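Local coordinates for MSM0271 protein (PDB 5SUH), which probably serves as a trimeric, double-ringed tile in the protein shell of the mycobacterial RMM microcompartment, at residues Y174-V184 against T227-H238. Numbering follows the deposited sequence.
Sequences YEMTPALFAAV and TTVLSAIEGQEH
Leu230, near the end of helix 216-232, pushes its branched tip into the apolar corner where strand 170-177 gives way to helix 182-192. Leu230 CD1 lies 4.1 Å from Tyr174 CE2 and close to the sulfur of Met176. Leu230 CD2 is 4.3 Å from Val184 CG1 and also approaches Phe181 CB. A forked side chain suits this place because each branch can serve a different element, strand on one side and helix on the other. With CG beside the backbone N (chi1 -65°) and the chain then extended, both methyls are carried away from their own helix. Just past the helix end, Ile233 CD1 packs 4.2 Å from Phe181 CE1, and Phe181 also packs against Val35 of strand 32-39.

Tyr174 has its CE2 beside Leu230 and carries its OH on to Thr227, so tyrosine supplies both an apolar ring and a polar end. Tyr174 OH and Thr227 OG1 are hydrogen-bonded at 2.7 Å, the threonine oxygen lying at the ring edge, in its plane. Thr227 OG1 also bonds to Arg223 O within its own helix, which should steady the hydroxyl.

Toward solvent the contact thins. The exposed, C-terminal His238 sets CE1 3.5 Å from Thr177 O and near Pro178 CD; histidine fits here as a flat ring whose polar NE2 is hydrogen-bonded to Arg136 O.

This is helix-on-sheet packing within the second BMC repeat of a circularly permuted tandem protein. Its chemistry implies adhesion mainly by hydrophobic burial, with a single side-chain hydrogen bond between the segments adding direction where the buried tyrosine reaches the partly exposed Thr227.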
loop_
_atom_site.group_PDB
_atom_site.type_symbol
_atom_site.label_atom_id
_atom_site.label_comp_id
_atom_site.label_asym_id
_atom_site.label_seq_id
_atom_site.Cartn_x
_atom_site.Cartn_y
_atom_site.Cartn_z
ATOM N N TYR A 174 4.628 -13.285 23.330
ATOM C CA TYR A 174 3.541 -14.085 23.895
ATOM C C TYR A 174 2.470 -14.349 22.832
ATOM O O TYR A 174 1.902 -13.409 22.233
ATOM C CB TYR A 174 2.910 -13.364 25.081
ATOM C CG TYR A 174 2.413 -14.254 26.189
ATOM C CD1 TYR A 174 2.965 -14.165 27.467
ATOM C CD2 TYR A 174 1.373 -15.166 25.978
ATOM C CE1 TYR A 174 2.506 -14.978 28.509
ATOM C CE2 TYR A 174 0.917 -15.977 27.008
ATOM C CZ TYR A 174 1.489 -15.868 28.278
ATOM O OH TYR A 174 1.055 -16.661 29.325
ATOM N N GLU A 175 2.196 -15.622 22.596
ATOM C CA GLU A 175 1.246 -15.996 21.574
ATOM C C GLU A 175 0.091 -16.811 22.165
ATOM O O GLU A 175 0.316 -17.752 22.932
ATOM C CB GLU A 175 1.958 -16.784 20.454
ATOM C CG GLU A 175 1.068 -17.022 19.222
ATOM C CD GLU A 175 1.797 -17.647 18.034
ATOM O OE1 GLU A 175 2.922 -18.177 18.195
ATOM O OE2 GLU A 175 1.239 -17.594 16.923
ATOM N N MET A 176 -1.131 -16.493 21.737
ATOM C CA MET A 176 -2.361 -17.115 22.254
ATOM C C MET A 176 -3.440 -17.250 21.183
ATOM O O MET A 176 -3.350 -16.624 20.109
ATOM C CB MET A 176 -2.921 -16.283 23.397
ATOM C CG MET A 176 -3.298 -14.878 22.882
ATOM S SD MET A 176 -2.958 -13.603 24.065
ATOM C CE MET A 176 -1.175 -13.501 23.949
ATOM N N THR A 177 -4.478 -18.028 21.488
ATOM C CA THR A 177 -5.636 -18.085 20.611
ATOM C C THR A 177 -6.922 -18.375 21.428
ATOM O O THR A 177 -6.881 -19.122 22.408
ATOM C CB THR A 177 -5.446 -19.114 19.455
ATOM O OG1 THR A 177 -6.501 -18.936 18.517
ATOM C CG2 THR A 177 -5.420 -20.595 19.935
ATOM N N PRO A 178 -8.063 -17.741 21.061
ATOM C CA PRO A 178 -8.303 -16.759 19.980
ATOM C C PRO A 178 -7.486 -15.462 20.084
ATOM O O PRO A 178 -7.147 -14.994 21.166
ATOM C CB PRO A 178 -9.804 -16.427 20.109
ATOM C CG PRO A 178 -10.389 -17.528 20.927
ATOM C CD PRO A 178 -9.285 -18.004 21.847
ATOM N N ALA A 179 -7.216 -14.879 18.925
ATOM C CA ALA A 179 -6.326 -13.747 18.779
ATOM C C ALA A 179 -6.721 -12.517 19.597
ATOM O O ALA A 179 -5.845 -11.758 20.020
ATOM C CB ALA A 179 -6.227 -13.363 17.281
ATOM N N LEU A 180 -8.018 -12.300 19.808
ATOM C CA LEU A 180 -8.436 -11.023 20.365
ATOM C C LEU A 180 -8.046 -10.913 21.851
ATOM O O LEU A 180 -7.959 -9.795 22.395
ATOM C CB LEU A 180 -9.936 -10.801 20.187
ATOM C CG LEU A 180 -10.427 -9.350 20.361
ATOM C CD1 LEU A 180 -9.563 -8.396 19.548
ATOM C CD2 LEU A 180 -11.885 -9.168 19.987
ATOM N N PHE A 181 -7.703 -12.044 22.474
ATOM C CA PHE A 181 -7.278 -12.024 23.884
ATOM C C PHE A 181 -5.956 -11.289 24.054
ATOM O O PHE A 181 -5.561 -10.948 25.173
ATOM C CB PHE A 181 -7.132 -13.430 24.449
ATOM C CG PHE A 181 -8.430 -14.062 24.858
ATOM C CD1 PHE A 181 -9.289 -13.429 25.746
ATOM C CD2 PHE A 181 -8.813 -15.287 24.324
ATOM C CE1 PHE A 181 -10.491 -14.027 26.132
ATOM C CE2 PHE A 181 -10.012 -15.879 24.693
ATOM C CZ PHE A 181 -10.850 -15.242 25.601
ATOM N N ALA A 182 -5.272 -11.044 22.942
ATOM C CA ALA A 182 -4.026 -10.291 22.968
ATOM C C ALA A 182 -4.280 -8.881 23.506
ATOM O O ALA A 182 -3.374 -8.226 24.057
ATOM C CB ALA A 182 -3.402 -10.253 21.597
ATOM N N ALA A 183 -5.509 -8.411 23.308
ATOM C CA ALA A 183 -5.921 -7.090 23.773
ATOM C C ALA A 183 -5.826 -6.975 25.291
ATOM O O ALA A 183 -5.238 -6.022 25.808
ATOM C CB ALA A 183 -7.331 -6.779 23.312
ATOM N N VAL A 184 -6.409 -7.940 26.005
ATOM C CA VAL A 184 -6.431 -7.854 27.456
ATOM C C VAL A 184 -5.021 -8.131 28.007
ATOM O O VAL A 184 -4.622 -7.516 29.005
ATOM C CB VAL A 184 -7.494 -8.808 28.105
ATOM C CG1 VAL A 184 -7.116 -10.288 27.964
ATOM C CG2 VAL A 184 -7.663 -8.478 29.573
ATOM N N THR A 227 0.026 -14.634 32.374
ATOM C CA THR A 227 -0.308 -16.037 32.531
ATOM C C THR A 227 -1.411 -16.219 33.580
ATOM O O THR A 227 -2.301 -17.064 33.422
ATOM C CB THR A 227 0.953 -16.876 32.903
ATOM O OG1 THR A 227 1.987 -16.699 31.905
ATOM C CG2 THR A 227 0.630 -18.373 33.049
ATOM N N THR A 228 -1.346 -15.448 34.661
ATOM C CA THR A 228 -2.372 -15.544 35.688
ATOM C C THR A 228 -3.726 -15.038 35.153
ATOM O O THR A 228 -4.755 -15.712 35.283
ATOM C CB THR A 228 -1.962 -14.791 36.971
ATOM O OG1 THR A 228 -0.887 -15.493 37.608
ATOM C CG2 THR A 228 -3.099 -14.770 37.940
ATOM N N VAL A 229 -3.709 -13.863 34.542
ATOM C CA VAL A 229 -4.909 -13.273 33.961
ATOM C C VAL A 229 -5.624 -14.177 32.964
ATOM O O VAL A 229 -6.860 -14.344 33.045
ATOM C CB VAL A 229 -4.583 -11.955 33.259
ATOM C CG1 VAL A 229 -5.757 -11.470 32.421
ATOM C CG2 VAL A 229 -4.174 -10.939 34.263
ATOM N N LEU A 230 -4.865 -14.784 32.054
ATOM C CA LEU A 230 -5.485 -15.633 31.037
ATOM C C LEU A 230 -6.091 -16.897 31.691
ATOM O O LEU A 230 -7.162 -17.361 31.285
ATOM C CB LEU A 230 -4.485 -16.005 29.939
ATOM C CG LEU A 230 -3.943 -14.869 29.055
ATOM C CD1 LEU A 230 -2.995 -15.375 28.014
ATOM C CD2 LEU A 230 -5.038 -14.053 28.373
ATOM N N SER A 231 -5.428 -17.441 32.712
ATOM C CA SER A 231 -5.950 -18.641 33.385
ATOM C C SER A 231 -7.236 -18.385 34.122
ATOM O O SER A 231 -8.083 -19.257 34.188
ATOM C CB SER A 231 -4.948 -19.222 34.375
ATOM O OG SER A 231 -3.876 -19.808 33.681
ATOM N N ALA A 232 -7.410 -17.167 34.619
ATOM C CA ALA A 232 -8.565 -16.858 35.449
ATOM C C ALA A 232 -9.837 -16.672 34.620
ATOM O O ALA A 232 -10.939 -16.634 35.154
ATOM C CB ALA A 232 -8.284 -15.611 36.278
ATOM N N ILE A 233 -9.684 -16.596 33.306
ATOM C CA ILE A 233 -10.812 -16.341 32.425
ATOM C C ILE A 233 -11.674 -17.583 32.130
ATOM O O ILE A 233 -11.158 -18.646 31.770
ATOM C CB ILE A 233 -10.311 -15.727 31.118
ATOM C CG1 ILE A 233 -9.722 -14.345 31.390
ATOM C CG2 ILE A 233 -11.431 -15.625 30.082
ATOM C CD1 ILE A 233 -9.138 -13.660 30.135
ATOM N N GLU A 234 -12.992 -17.427 32.272
ATOM C CA GLU A 234 -13.957 -18.527 32.117
ATOM C C GLU A 234 -14.424 -18.689 30.669
ATOM O O GLU A 234 -14.816 -17.712 30.029
ATOM C CB GLU A 234 -15.202 -18.277 32.989
ATOM C CG GLU A 234 -14.968 -18.211 34.494
ATOM C CD GLU A 234 -14.760 -19.574 35.127
ATOM O OE1 GLU A 234 -15.055 -20.591 34.461
ATOM O OE2 GLU A 234 -14.307 -19.627 36.293
ATOM N N GLY A 235 -14.401 -19.923 30.164
ATOM C CA GLY A 235 -14.924 -20.216 28.837
ATOM C C GLY A 235 -15.011 -21.699 28.510
ATOM O O GLY A 235 -14.699 -22.534 29.349
ATOM N N GLN A 236 -15.413 -22.025 27.279
ATOM C CA GLN A 236 -15.560 -23.414 26.844
ATOM C C GLN A 236 -14.225 -23.975 26.386
ATOM O O GLN A 236 -13.211 -23.285 26.450
ATOM C CB GLN A 236 -16.587 -23.524 25.718
ATOM C CG GLN A 236 -18.002 -23.149 26.139
ATOM C CD GLN A 236 -18.500 -23.945 27.340
ATOM O OE1 GLN A 236 -18.312 -25.170 27.426
ATOM N NE2 GLN A 236 -19.101 -23.240 28.299
ATOM N N GLU A 237 -14.234 -25.193 25.851
ATOM C CA GLU A 237 -12.994 -25.887 25.504
ATOM C C GLU A 237 -12.864 -26.031 24.003
ATOM O O GLU A 237 -13.843 -26.303 23.308
ATOM C CB GLU A 237 -12.955 -27.263 26.157
ATOM C CG GLU A 237 -13.144 -27.202 27.657
ATOM C CD GLU A 237 -11.964 -26.583 28.366
ATOM O OE1 GLU A 237 -10.827 -26.744 27.872
ATOM O OE2 GLU A 237 -12.178 -25.916 29.404
ATOM N N HIS A 238 -11.660 -25.790 23.501
ATOM C CA HIS A 238 -11.394 -25.861 22.067
ATOM C C HIS A 238 -11.706 -27.198 21.407
ATOM O O HIS A 238 -11.793 -27.269 20.179
ATOM C CB HIS A 238 -9.952 -25.466 21.802
ATOM C CG HIS A 238 -9.661 -24.047 22.161
ATOM N ND1 HIS A 238 -8.837 -23.233 21.416
ATOM C CD2 HIS A 238 -10.089 -23.286 23.205
ATOM C CE1 HIS A 238 -8.768 -22.043 21.980
ATOM N NE2 HIS A 238 -9.518 -22.055 23.073
#